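Local coordinates for protein putative alpha-L-fucosidase (Bacteroides thetaiotaomicron, PDB 3EYP) that probably hydrolyses alpha-L-fucosides, releasing L-fucose, as a family 29 glycoside hydrolase, at residues A[16-21]-A[289-294]; A[220-225]-A[247-252]; A[383-388]-A[417-422]. All blocks are in the same frame, centred on the assembly; numbering follows the deposited sequence.

Contact 1 of 3, residues A[16-21]-A[289-294]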
ATOM      1  N   GLU A  16      10.717  -4.590   0.931  1.00 40.81           N
ATOM      2  CA  GLU A  16      10.715  -3.941  -0.408  1.00 40.18           C
ATOM      3  C   GLU A  16       9.349  -3.260  -0.659  1.00 40.29           C
ATOM      4  O   GLU A  16       9.250  -2.097  -1.060  1.00 41.24           O
ATOM      5  CB  GLU A  16      11.061  -4.993  -1.481  1.00 40.03           C
ATOM      6  CG  GLU A  16      10.993  -4.461  -2.937  1.00 41.84           C
ATOM      7  CD  GLU A  16       9.562  -4.404  -3.472  1.00 44.94           C
ATOM      8  OE1 GLU A  16       8.835  -5.415  -3.288  1.00 44.40           O
ATOM      9  OE2 GLU A  16       9.179  -3.355  -4.059  1.00 45.72           O
ATOM     10  N   TRP A  17       8.304  -3.997  -0.321  1.00 39.75           N
ATOM     11  CA  TRP A  17       6.902  -3.543  -0.482  1.00 39.58           C
ATOM     12  C   TRP A  17       6.610  -2.345   0.399  1.00 39.88           C
ATOM     13  O   TRP A  17       6.060  -1.335  -0.033  1.00 40.25           O
ATOM     14  CB  TRP A  17       5.939  -4.703  -0.175  1.00 39.71           C
ATOM     15  CG  TRP A  17       4.496  -4.341   0.038  1.00 41.33           C
ATOM     16  CD1 TRP A  17       3.528  -4.256  -0.912  1.00 40.62           C
ATOM     17  CD2 TRP A  17       3.844  -4.077   1.301  1.00 41.72           C
ATOM     18  NE1 TRP A  17       2.303  -3.949  -0.329  1.00 39.75           N
ATOM     19  CE2 TRP A  17       2.477  -3.812   1.023  1.00 41.80           C
ATOM     20  CE3 TRP A  17       4.291  -3.966   2.611  1.00 40.98           C
ATOM     21  CZ2 TRP A  17       1.570  -3.484   2.011  1.00 39.57           C
ATOM     22  CZ3 TRP A  17       3.388  -3.632   3.602  1.00 40.25           C
ATOM     23  CH2 TRP A  17       2.027  -3.406   3.296  1.00 39.27           C
ATOM     24  N   TYR A  18       7.067  -2.414   1.642  1.00 39.32           N
ATOM     25  CA  TYR A  18       6.840  -1.300   2.563  1.00 39.04           C
ATOM     26  C   TYR A  18       7.449   0.007   2.023  1.00 40.07           C
ATOM     27  O   TYR A  18       6.891   1.103   2.139  1.00 40.13           O
ATOM     28  CB  TYR A  18       7.391  -1.632   3.972  1.00 39.23           C
ATOM     29  CG  TYR A  18       6.351  -1.879   5.033  1.00 38.28           C
ATOM     30  CD1 TYR A  18       6.438  -2.989   5.876  1.00 39.24           C
ATOM     31  CD2 TYR A  18       5.306  -0.969   5.227  1.00 39.85           C
ATOM     32  CE1 TYR A  18       5.518  -3.187   6.888  1.00 42.79           C
ATOM     33  CE2 TYR A  18       4.369  -1.165   6.214  1.00 40.43           C
ATOM     34  CZ  TYR A  18       4.464  -2.285   7.021  1.00 40.80           C
ATOM     35  OH  TYR A  18       3.544  -2.481   8.017  1.00 40.00           O
ATOM     36  N   ASN A  19       8.632  -0.144   1.445  1.00 39.39           N
ATOM     37  CA  ASN A  19       9.412   0.984   0.977  1.00 41.34           C
ATOM     38  C   ASN A  19       8.819   1.691  -0.248  1.00 41.87           C
ATOM     39  O   ASN A  19       9.165   2.843  -0.575  1.00 40.87           O
ATOM     40  CB  ASN A  19      10.848   0.541   0.679  1.00 41.69           C
ATOM     41  CG  ASN A  19      11.777   1.725   0.501  1.00 47.79           C
ATOM     42  OD1 ASN A  19      11.705   2.721   1.245  1.00 50.95           O
ATOM     43  ND2 ASN A  19      12.597   1.664  -0.540  1.00 49.89           N
ATOM     44  N   ARG A  20       7.900   1.003  -0.906  1.00 40.57           N
ATOM     45  CA  ARG A  20       7.220   1.582  -2.107  1.00 40.58           C
ATOM     46  C   ARG A  20       6.346   2.797  -1.725  1.00 40.26           C
ATOM     47  O   ARG A  20       6.236   3.824  -2.406  1.00 39.46           O
ATOM     48  CB  ARG A  20       6.339   0.538  -2.797  1.00 41.19           C
ATOM     49  CG  ARG A  20       7.043  -0.700  -3.274  1.00 41.70           C
ATOM     50  CD  ARG A  20       6.032  -1.626  -3.995  1.00 41.50           C
ATOM     51  NE  ARG A  20       6.551  -2.965  -4.196  1.00 41.30           N
ATOM     52  CZ  ARG A  20       5.795  -4.030  -4.482  1.00 41.09           C
ATOM     53  NH1 ARG A  20       4.481  -3.939  -4.616  1.00 42.45           N
ATOM     54  NH2 ARG A  20       6.357  -5.183  -4.634  1.00 39.26           N
ATOM     55  N   GLU A  21       5.760   2.635  -0.563  1.00 41.40           N
ATOM     56  CA  GLU A  21       4.810   3.606   0.057  1.00 40.17           C
ATOM     57  C   GLU A  21       3.491   3.683  -0.628  1.00 40.02           C
ATOM     58  O   GLU A  21       2.443   3.491  -0.018  1.00 38.95           O
ATOM     59  CB  GLU A  21       5.453   4.986   0.255  1.00 41.11           C
ATOM     60  CG  GLU A  21       6.535   4.870   1.310  1.00 42.89           C
ATOM     61  CD  GLU A  21       7.147   6.172   1.783  1.00 47.90           C
ATOM     62  OE1 GLU A  21       6.811   7.258   1.263  1.00 49.05           O
ATOM     63  OE2 GLU A  21       7.995   6.048   2.708  1.00 50.99           O
ATOM     64  N   ASN A 289       1.249   2.776   9.102  1.00 39.68           N
ATOM     65  CA  ASN A 289       1.990   1.530   9.054  1.00 38.65           C
ATOM     66  C   ASN A 289       1.507   0.571   7.959  1.00 38.46           C
ATOM     67  O   ASN A 289       1.497  -0.645   8.111  1.00 36.35           O
ATOM     68  CB  ASN A 289       2.033   0.834  10.422  1.00 39.57           C
ATOM     69  CG  ASN A 289       2.977  -0.359  10.447  1.00 38.20           C
ATOM     70  OD1 ASN A 289       4.017  -0.333   9.807  1.00 42.75           O
ATOM     71  ND2 ASN A 289       2.633  -1.394  11.202  1.00 41.32           N
ATOM     72  N   SER A 290       1.083   1.175   6.856  1.00 39.15           N
ATOM     73  CA  SER A 290       0.531   0.473   5.724  1.00 40.55           C
ATOM     74  C   SER A 290       1.104   1.046   4.416  1.00 41.18           C
ATOM     75  O   SER A 290       2.144   1.740   4.413  1.00 41.31           O
ATOM     76  CB  SER A 290      -1.003   0.605   5.727  1.00 41.96           C
ATOM     77  OG  SER A 290      -1.641  -0.165   4.730  1.00 41.81           O
ATOM     78  N   VAL A 291       0.484   0.636   3.306  1.00 39.14           N
ATOM     79  CA  VAL A 291       0.911   1.056   1.966  1.00 38.88           C
ATOM     80  C   VAL A 291      -0.389   1.386   1.212  1.00 39.85           C
ATOM     81  O   VAL A 291      -1.439   0.721   1.395  1.00 39.79           O
ATOM     82  CB  VAL A 291       1.723  -0.065   1.209  1.00 39.06           C
ATOM     83  CG1 VAL A 291       1.831   0.200  -0.371  1.00 39.14           C
ATOM     84  CG2 VAL A 291       3.128  -0.321   1.808  1.00 37.85           C
ATOM     85  N   LEU A 292      -0.331   2.431   0.407  1.00 39.28           N
ATOM     86  CA  LEU A 292      -1.517   2.926  -0.332  1.00 38.98           C
ATOM     87  C   LEU A 292      -1.533   2.467  -1.789  1.00 39.24           C
ATOM     88  O   LEU A 292      -0.604   2.702  -2.540  1.00 39.92           O
ATOM     89  CB  LEU A 292      -1.592   4.437  -0.236  1.00 39.09           C
ATOM     90  CG  LEU A 292      -2.668   5.198  -1.052  1.00 41.67           C
ATOM     91  CD1 LEU A 292      -4.091   4.673  -0.717  1.00 38.97           C
ATOM     92  CD2 LEU A 292      -2.574   6.771  -0.868  1.00 39.64           C
ATOM     93  N   LEU A 293      -2.563   1.710  -2.115  1.00 38.60           N
ATOM     94  CA  LEU A 293      -2.836   1.182  -3.462  1.00 38.80           C
ATOM     95  C   LEU A 293      -4.020   1.984  -3.968  1.00 38.76           C
ATOM     96  O   LEU A 293      -5.149   1.856  -3.514  1.00 40.83           O
ATOM     97  CB  LEU A 293      -3.118  -0.335  -3.427  1.00 39.44           C
ATOM     98  CG  LEU A 293      -3.566  -1.007  -4.733  1.00 36.57           C
ATOM     99  CD1 LEU A 293      -2.507  -0.781  -5.862  1.00 33.33           C
ATOM    100  CD2 LEU A 293      -3.826  -2.559  -4.531  1.00 34.45           C
ATOM    101  N   LEU A 294      -3.710   2.903  -4.852  1.00 38.36           N
ATOM    102  CA  LEU A 294      -4.656   3.854  -5.391  1.00 37.92           C
ATOM    103  C   LEU A 294      -4.961   3.573  -6.823  1.00 39.09           C
ATOM    104  O   LEU A 294      -4.072   3.553  -7.672  1.00 38.40           O
ATOM    105  CB  LEU A 294      -4.087   5.289  -5.307  1.00 36.93           C
ATOM    106  CG  LEU A 294      -4.939   6.490  -5.665  1.00 38.39           C
ATOM    107  CD1 LEU A 294      -6.223   6.598  -4.795  1.00 35.71           C
ATOM    108  CD2 LEU A 294      -4.066   7.810  -5.535  1.00 34.95           C
TER
HETATM  109  O   HOH W   1       4.717   2.489   3.306  1.00 41.64           O
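Val-291 lies against one face of the Trp-17 indole, its CG2 methyl 3.5 Å from the centroid of the six-membered ring and 8° off the normal, a CH-pi contact. In plane at the indole's edge is CE1 of Tyr-18, while Trp-17 CZ3 stands over the centre of one Tyr-18 face and the ring of His-421 stacks on the other; the backbone of Asn-289 comes to the tyrosine's edge. With chi1 at 166°, CG of Trp-17 is anti to the backbone N, and the indole reaches over strand 291-295, its NE1 bonding Glu-253 of the neighbouring strand 253-257. A branched valine suits this place: CG2 meets the ring while CG1 packs 3.4 Å from Glu-21 O. Tyr-18 OH donates to Asn-289 O at 2.8 Å, from above the carbonyl plane. Past the helix end, Leu-292 N gives Glu-21 O a nearly straight bond (3.0 Å, 169°). A leucine in place of Trp-17 would probably leave Val-291 CG2 without its aromatic face and Glu-253 without its indole N-H. Apolar packing thus spaces helix and strand, and bonds from the phenol and the backbone hold the helix end to the start of the strand in this buried part of the barrel.

Contact 2 of 3, residues A[220-225]-A[247-252]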
ATOM      1  N   CYS A 220      -2.458   0.125  13.733  1.00 41.26           N
ATOM      2  CA  CYS A 220      -2.416  -0.872  12.703  1.00 41.30           C
ATOM      3  C   CYS A 220      -1.085  -1.611  12.804  1.00 41.74           C
ATOM      4  O   CYS A 220      -0.068  -1.109  12.378  1.00 43.76           O
ATOM      5  CB  CYS A 220      -2.582  -0.206  11.317  1.00 40.60           C
ATOM      6  SG  CYS A 220      -2.580  -1.409   9.954  1.00 41.47           S
ATOM      7  N   TRP A 221      -1.127  -2.823  13.330  1.00 41.24           N
ATOM      8  CA  TRP A 221       0.071  -3.662  13.443  1.00 41.24           C
ATOM      9  C   TRP A 221       0.310  -4.442  12.160  1.00 41.38           C
ATOM     10  O   TRP A 221      -0.639  -4.755  11.400  1.00 39.08           O
ATOM     11  CB  TRP A 221      -0.025  -4.634  14.625  1.00 42.19           C
ATOM     12  CG  TRP A 221      -0.478  -3.993  15.880  1.00 42.65           C
ATOM     13  CD1 TRP A 221      -1.747  -3.995  16.366  1.00 39.75           C
ATOM     14  CD2 TRP A 221       0.299  -3.195  16.790  1.00 43.89           C
ATOM     15  NE1 TRP A 221      -1.803  -3.272  17.526  1.00 43.94           N
ATOM     16  CE2 TRP A 221      -0.567  -2.784  17.820  1.00 41.48           C
ATOM     17  CE3 TRP A 221       1.639  -2.816  16.857  1.00 44.11           C
ATOM     18  CZ2 TRP A 221      -0.143  -1.981  18.878  1.00 44.28           C
ATOM     19  CZ3 TRP A 221       2.064  -2.016  17.934  1.00 42.80           C
ATOM     20  CH2 TRP A 221       1.183  -1.622  18.917  1.00 43.20           C
ATOM     21  N   ALA A 222       1.588  -4.750  11.914  1.00 40.63           N
ATOM     22  CA  ALA A 222       1.945  -5.476  10.716  1.00 39.15           C
ATOM     23  C   ALA A 222       1.596  -6.930  10.893  1.00 38.06           C
ATOM     24  O   ALA A 222       1.509  -7.692   9.921  1.00 37.99           O
ATOM     25  CB  ALA A 222       3.431  -5.325  10.403  1.00 38.63           C
ATOM     26  N   THR A 223       1.541  -7.322  12.163  1.00 38.63           N
ATOM     27  CA  THR A 223       1.144  -8.662  12.590  1.00 38.83           C
ATOM     28  C   THR A 223      -0.352  -8.781  12.832  1.00 38.85           C
ATOM     29  O   THR A 223      -1.037  -7.830  13.272  1.00 38.57           O
ATOM     30  CB  THR A 223       1.883  -9.095  13.925  1.00 39.56           C
ATOM     31  OG1 THR A 223       1.754  -8.070  14.945  1.00 39.16           O
ATOM     32  CG2 THR A 223       3.338  -9.372  13.664  1.00 36.56           C
ATOM     33  N   THR A 224      -0.824  -9.997  12.615  1.00 39.20           N
ATOM     34  CA  THR A 224      -2.187 -10.402  12.933  1.00 40.68           C
ATOM     35  C   THR A 224      -2.268 -11.921  12.907  1.00 41.32           C
ATOM     36  O   THR A 224      -1.325 -12.589  12.496  1.00 43.27           O
ATOM     37  CB  THR A 224      -3.301  -9.752  11.977  1.00 41.44           C
ATOM     38  OG1 THR A 224      -4.576  -9.787  12.639  1.00 41.38           O
ATOM     39  CG2 THR A 224      -3.420 -10.435  10.586  1.00 42.08           C
ATOM     40  N   ASP A 225      -3.405 -12.444  13.298  1.00 40.84           N
ATOM     41  CA  ASP A 225      -3.612 -13.900  13.278  1.00 42.31           C
ATOM     42  C   ASP A 225      -4.019 -14.286  11.860  1.00 44.00           C
ATOM     43  O   ASP A 225      -4.821 -13.599  11.241  1.00 44.73           O
ATOM     44  CB  ASP A 225      -4.687 -14.338  14.261  1.00 40.40           C
ATOM     45  CG  ASP A 225      -4.171 -14.433  15.721  1.00 44.32           C
ATOM     46  OD1 ASP A 225      -2.942 -14.356  15.944  1.00 37.36           O
ATOM     47  OD2 ASP A 225      -5.030 -14.529  16.655  1.00 42.32           O
ATOM     48  N   ASP A 247      -0.150 -14.015  15.228  1.00 41.51           N
ATOM     49  CA  ASP A 247       0.680 -15.186  14.923  1.00 40.41           C
ATOM     50  C   ASP A 247       1.458 -15.149  13.613  1.00 40.48           C
ATOM     51  O   ASP A 247       2.295 -16.014  13.375  1.00 40.98           O
ATOM     52  CB  ASP A 247      -0.058 -16.527  15.033  1.00 41.18           C
ATOM     53  CG  ASP A 247      -1.146 -16.729  13.970  1.00 42.80           C
ATOM     54  OD1 ASP A 247      -1.099 -16.091  12.910  1.00 43.16           O
ATOM     55  OD2 ASP A 247      -2.049 -17.569  14.219  1.00 46.95           O
ATOM     56  N   ALA A 248       1.215 -14.107  12.834  1.00 39.58           N
ATOM     57  CA  ALA A 248       1.806 -13.919  11.522  1.00 38.89           C
ATOM     58  C   ALA A 248       2.149 -12.506  11.215  1.00 38.68           C
ATOM     59  O   ALA A 248       1.423 -11.566  11.548  1.00 40.57           O
ATOM     60  CB  ALA A 248       0.860 -14.511  10.406  1.00 39.97           C
ATOM     61  N   TYR A 249       3.219 -12.333  10.460  1.00 39.81           N
ATOM     62  CA  TYR A 249       3.662 -10.985  10.011  1.00 39.44           C
ATOM     63  C   TYR A 249       3.211 -10.856   8.571  1.00 39.69           C
ATOM     64  O   TYR A 249       3.764 -11.477   7.666  1.00 39.26           O
ATOM     65  CB  TYR A 249       5.157 -10.816  10.144  1.00 40.21           C
ATOM     66  CG  TYR A 249       5.624  -9.376  10.073  1.00 40.48           C
ATOM     67  CD1 TYR A 249       6.045  -8.702  11.216  1.00 39.73           C
ATOM     68  CD2 TYR A 249       5.665  -8.694   8.854  1.00 40.93           C
ATOM     69  CE1 TYR A 249       6.458  -7.363  11.148  1.00 40.11           C
ATOM     70  CE2 TYR A 249       6.077  -7.378   8.786  1.00 41.67           C
ATOM     71  CZ  TYR A 249       6.469  -6.711   9.919  1.00 41.67           C
ATOM     72  OH  TYR A 249       6.895  -5.368   9.831  1.00 42.98           O
ATOM     73  N   ILE A 250       2.099 -10.173   8.430  1.00 39.29           N
ATOM     74  CA  ILE A 250       1.423  -9.972   7.117  1.00 37.60           C
ATOM     75  C   ILE A 250       0.822  -8.596   7.149  1.00 37.02           C
ATOM     76  O   ILE A 250      -0.349  -8.416   7.573  1.00 36.98           O
ATOM     77  CB  ILE A 250       0.310 -11.006   6.853  1.00 37.75           C
ATOM     78  CG1 ILE A 250       0.766 -12.431   7.129  1.00 40.42           C
ATOM     79  CG2 ILE A 250      -0.149 -10.926   5.395  1.00 37.48           C
ATOM     80  CD1 ILE A 250      -0.356 -13.452   7.314  1.00 43.64           C
ATOM     81  N   PRO A 251       1.610  -7.592   6.756  1.00 36.39           N
ATOM     82  CA  PRO A 251       1.162  -6.249   6.929  1.00 37.05           C
ATOM     83  C   PRO A 251      -0.017  -5.876   6.026  1.00 37.91           C
ATOM     84  O   PRO A 251      -0.252  -6.506   5.000  1.00 39.23           O
ATOM     85  CB  PRO A 251       2.381  -5.391   6.574  1.00 37.60           C
ATOM     86  CG  PRO A 251       3.363  -6.278   5.982  1.00 37.94           C
ATOM     87  CD  PRO A 251       2.966  -7.696   6.187  1.00 37.31           C
ATOM     88  N   ALA A 252      -0.758  -4.896   6.463  1.00 38.41           N
ATOM     89  CA  ALA A 252      -1.928  -4.383   5.724  1.00 38.82           C
ATOM     90  C   ALA A 252      -1.561  -3.577   4.493  1.00 39.46           C
ATOM     91  O   ALA A 252      -0.751  -2.620   4.514  1.00 40.38           O
ATOM     92  CB  ALA A 252      -2.837  -3.534   6.634  1.00 37.68           C
TER
HETATM   93  O   HOH W   2       0.058  -3.210   8.667  1.00 38.47           O
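Backbone hydrogen bonds join Thr-224 and Ala-248, the hydrogen-bonded pair of a short antiparallel ladder: Thr-224 N meets Ala-248 O at 2.9 Å, nearly along the C=O axis, and Ala-248 N returns a more bent bond to Thr-224 O (3.0 Å, 135°). A classic beta bulge sets Asp-247 and Ala-248 opposite the single Thr-224. Beyond the ladder Ile-250 N bonds Ala-222 O, and water 2 bridges Trp-221 O and Ala-252 N where Pro-251, lacking an N-H, interrupts the pattern. Among polar side chains, Asp-225 OD1 accepts the Asp-247 N-H at 2.9 Å. It also lies 3.8 Å from OD2 of Asp-247, whose OD1 takes the N-H of Ser-226. Apolar contacts gather round Ala-222, whose CB sits over one face of the Tyr-249 ring, 3.8 Å from the centroid, and 4.0 Å from Pro-251 CB; a methyl is small enough for the ring to close over it. Thr-223 CG2 touches Tyr-249 CD1, and Thr-223 OG1 bonds Met-243 O. The ladder precedes barrel strand 253-257, and Ala-222 and Pro-251 also touch Tyr-18 of helix 12-20. The backbone thus carries most of the polar linkage, while the N-H groups received by Asp-225 and Asp-247 would partly offset the repulsion of their like charges.

Contact 3 of 3, residues A[383-388]-A[417-422]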
ATOM      1  N   ILE A 383       7.082   9.633  12.713  1.00 43.06           N
ATOM      2  CA  ILE A 383       7.992   8.782  13.427  1.00 43.44           C
ATOM      3  C   ILE A 383       8.070   7.437  12.692  1.00 44.04           C
ATOM      4  O   ILE A 383       7.062   6.939  12.197  1.00 43.32           O
ATOM      5  CB  ILE A 383       7.522   8.656  14.925  1.00 44.06           C
ATOM      6  CG1 ILE A 383       8.575   7.980  15.800  1.00 44.54           C
ATOM      7  CG2 ILE A 383       6.181   7.909  15.092  1.00 43.92           C
ATOM      8  CD1 ILE A 383       8.288   8.241  17.260  1.00 42.51           C
ATOM      9  N   GLU A 384       9.289   6.928  12.580  1.00 44.56           N
ATOM     10  CA  GLU A 384       9.623   5.685  11.840  1.00 45.23           C
ATOM     11  C   GLU A 384      10.494   4.746  12.641  1.00 44.93           C
ATOM     12  O   GLU A 384      11.558   5.097  13.116  1.00 46.15           O
ATOM     13  CB  GLU A 384      10.335   6.007  10.516  1.00 45.67           C
ATOM     14  CG  GLU A 384       9.527   6.908   9.604  1.00 46.23           C
ATOM     15  CD  GLU A 384      10.308   7.403   8.391  1.00 51.99           C
ATOM     16  OE1 GLU A 384      11.538   7.215   8.304  1.00 50.69           O
ATOM     17  OE2 GLU A 384       9.684   7.991   7.497  1.00 56.12           O
ATOM     18  N   GLU A 385      10.008   3.526  12.765  1.00 43.81           N
ATOM     19  CA  GLU A 385      10.669   2.445  13.483  1.00 42.63           C
ATOM     20  C   GLU A 385      11.560   1.635  12.558  1.00 43.29           C
ATOM     21  O   GLU A 385      11.390   1.614  11.313  1.00 43.59           O
ATOM     22  CB  GLU A 385       9.588   1.536  14.137  1.00 42.85           C
ATOM     23  CG  GLU A 385      10.011   0.846  15.382  1.00 43.05           C
ATOM     24  CD  GLU A 385       8.816   0.266  16.182  1.00 43.13           C
ATOM     25  OE1 GLU A 385       7.707   0.115  15.588  1.00 43.86           O
ATOM     26  OE2 GLU A 385       9.005  -0.046  17.394  1.00 41.13           O
ATOM     27  N   VAL A 386      12.566   1.015  13.174  1.00 41.71           N
ATOM     28  CA  VAL A 386      13.452   0.088  12.478  1.00 41.05           C
ATOM     29  C   VAL A 386      12.707  -1.240  12.349  1.00 40.50           C
ATOM     30  O   VAL A 386      12.778  -2.074  13.183  1.00 38.14           O
ATOM     31  CB  VAL A 386      14.827  -0.111  13.256  1.00 42.32           C
ATOM     32  CG1 VAL A 386      15.757  -1.080  12.504  1.00 42.59           C
ATOM     33  CG2 VAL A 386      15.530   1.252  13.450  1.00 42.14           C
ATOM     34  N   ILE A 387      11.992  -1.418  11.254  1.00 39.00           N
ATOM     35  CA  ILE A 387      11.036  -2.516  11.181  1.00 41.01           C
ATOM     36  C   ILE A 387      11.600  -3.904  11.095  1.00 41.22           C
ATOM     37  O   ILE A 387      10.973  -4.867  11.501  1.00 40.19           O
ATOM     38  CB  ILE A 387       9.947  -2.282  10.094  1.00 40.87           C
ATOM     39  CG1 ILE A 387      10.557  -2.157   8.703  1.00 41.73           C
ATOM     40  CG2 ILE A 387       9.124  -1.096  10.486  1.00 38.90           C
ATOM     41  CD1 ILE A 387       9.461  -2.020   7.562  1.00 40.83           C
ATOM     42  N   GLU A 388      12.815  -4.004  10.575  1.00 42.25           N
ATOM     43  CA  GLU A 388      13.563  -5.277  10.583  1.00 43.65           C
ATOM     44  C   GLU A 388      13.695  -5.826  12.008  1.00 43.93           C
ATOM     45  O   GLU A 388      13.883  -7.028  12.225  1.00 44.32           O
ATOM     46  CB  GLU A 388      14.967  -5.083   9.994  1.00 44.33           C
ATOM     47  CG  GLU A 388      14.989  -4.710   8.540  1.00 47.20           C
ATOM     48  CD  GLU A 388      14.942  -3.203   8.284  1.00 49.47           C
ATOM     49  OE1 GLU A 388      14.657  -2.406   9.222  1.00 50.49           O
ATOM     50  OE2 GLU A 388      15.218  -2.804   7.129  1.00 55.21           O
ATOM     51  N   GLN A 417      -0.093   4.234  20.019  1.00 45.02           N
ATOM     52  CA  GLN A 417       0.376   2.861  20.221  1.00 44.49           C
ATOM     53  C   GLN A 417       1.449   2.374  19.242  1.00 44.21           C
ATOM     54  O   GLN A 417       2.627   2.299  19.606  1.00 44.71           O
ATOM     55  CB  GLN A 417      -0.795   1.928  20.220  1.00 44.67           C
ATOM     56  CG  GLN A 417      -1.725   2.109  21.371  1.00 45.33           C
ATOM     57  CD  GLN A 417      -2.859   1.109  21.282  1.00 48.31           C
ATOM     58  OE1 GLN A 417      -2.655  -0.110  21.300  1.00 53.33           O
ATOM     59  NE2 GLN A 417      -4.036   1.607  21.170  1.00 53.32           N
ATOM     60  N   ALA A 418       1.039   2.080  18.000  1.00 42.20           N
ATOM     61  CA  ALA A 418       2.010   1.607  16.961  1.00 41.08           C
ATOM     62  C   ALA A 418       2.847   2.710  16.390  1.00 41.27           C
ATOM     63  O   ALA A 418       2.461   3.882  16.328  1.00 41.77           O
ATOM     64  CB  ALA A 418       1.293   0.865  15.788  1.00 41.15           C
ATOM     65  N   ILE A 419       4.024   2.278  15.961  1.00 41.64           N
ATOM     66  CA  ILE A 419       4.840   3.031  15.071  1.00 41.80           C
ATOM     67  C   ILE A 419       5.044   2.311  13.755  1.00 41.91           C
ATOM     68  O   ILE A 419       4.571   2.749  12.712  1.00 43.42           O
ATOM     69  CB  ILE A 419       6.205   3.408  15.655  1.00 42.82           C
ATOM     70  CG1 ILE A 419       6.045   4.237  16.953  1.00 41.79           C
ATOM     71  CG2 ILE A 419       6.921   4.226  14.620  1.00 38.40           C
ATOM     72  CD1 ILE A 419       7.385   4.574  17.692  1.00 43.25           C
ATOM     73  N   GLY A 420       5.740   1.207  13.825  1.00 41.13           N
ATOM     74  CA  GLY A 420       6.121   0.489  12.623  1.00 41.58           C
ATOM     75  C   GLY A 420       6.862   1.321  11.575  1.00 41.35           C
ATOM     76  O   GLY A 420       7.760   2.137  11.859  1.00 41.18           O
ATOM     77  N   HIS A 421       6.437   1.131  10.336  1.00 40.38           N
ATOM     78  CA  HIS A 421       7.137   1.713   9.185  1.00 40.62           C
ATOM     79  C   HIS A 421       7.122   3.193   9.194  1.00 40.00           C
ATOM     80  O   HIS A 421       8.105   3.882   8.903  1.00 39.11           O
ATOM     81  CB  HIS A 421       6.522   1.185   7.831  1.00 40.80           C
ATOM     82  CG  HIS A 421       7.191   1.749   6.627  1.00 41.17           C
ATOM     83  ND1 HIS A 421       6.545   2.600   5.758  1.00 41.73           N
ATOM     84  CD2 HIS A 421       8.457   1.610   6.154  1.00 42.05           C
ATOM     85  CE1 HIS A 421       7.377   2.943   4.787  1.00 45.36           C
ATOM     86  NE2 HIS A 421       8.533   2.344   4.996  1.00 45.69           N
ATOM     87  N   LYS A 422       5.969   3.706   9.519  1.00 40.69           N
ATOM     88  CA  LYS A 422       5.738   5.151   9.498  1.00 41.19           C
ATOM     89  C   LYS A 422       4.422   5.409  10.212  1.00 40.90           C
ATOM     90  O   LYS A 422       3.477   4.637  10.080  1.00 40.41           O
ATOM     91  CB  LYS A 422       5.643   5.675   8.065  1.00 40.92           C
ATOM     92  CG  LYS A 422       5.653   7.206   7.959  1.00 42.41           C
ATOM     93  CD  LYS A 422       5.365   7.662   6.469  1.00 44.06           C
ATOM     94  CE  LYS A 422       6.324   7.057   5.550  1.00 47.38           C
ATOM     95  NZ  LYS A 422       7.603   7.853   5.389  1.00 46.85           N
TER
HETATM   96  O   HOH W   3       5.522  -0.228  16.840  1.00 37.94           O
HETATM   97  O   HOH W   4      10.579   2.624   8.977  1.00 42.51           O
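Glu-385 carries its CG anti to the backbone N (chi1 -151°) and runs on extended, which brings OE1 across to the loop 417-422, where it accepts the N-H of Gly-420 at 2.9 Å. The bond reaches OE1 on its anti side, tilted from the carboxylate plane; water 3 donates to the same oxygen and accepts from Ile-419 N, while OE2 takes the N-H groups of Arg-392 and Thr-393. The backbone of Glu-385 answers in the other direction, its N meeting Gly-420 O at 2.8 Å, so the glycine is held at both its N and its O by one residue. The positive phi at this position is readily adopted by glycine. Ile-387 CG2 comes within 3.5 Å of Gly-420 C.

Lys-422 starts out extended but bends at chi3 and chi4 (-56° and -87°), curling its NZ back to Glu-384 OE2 in a 3.0 Å salt bridge; NZ also bonds a glycerol and makes a long, weak ion pair with Glu-21. The two chains lie side by side, and Glu-384 OE1 bonds Thr-450 on the neighbouring strand, which is likely to hold the carboxylate in its rotation. Ile-383 and Ile-419 cross at about a right angle with their CG2 methyls 3.8 Å apart, a fit between branched side chains that Trp-396 of strand 393-401 also touches. Water 4 joins Glu-385 O to His-421 O.

The loop thus lies beside the end of strand 380-385 and runs into strand 423-432, its antiparallel neighbour in one sheet of the beta-sandwich, consistent with an F5/8 type C domain.

Contacts 1 and 2 belong to the family 29 (presumed catalytic) barrel domain, contact 3 to the F5/8 type C domain that follows it in the chain; contact 2 falls between the two segments of contact 1. Their centres form a near-equilateral triangle, 14 Å between contacts 1 and 2 and 13 Å from each to contact 3. Contact 1 sets helix 12-20 against barrel strand 291-295, and contact 2 leads directly into strand 253-257, neighbour of strand 291-295. Asn-289 joins all three, its ND2 bonding Cys-220 O and its OD1 His-421 N, while Tyr-18 packs on Ile-387. The three therefore meet at the domain interface, tying barrel and sandwich together.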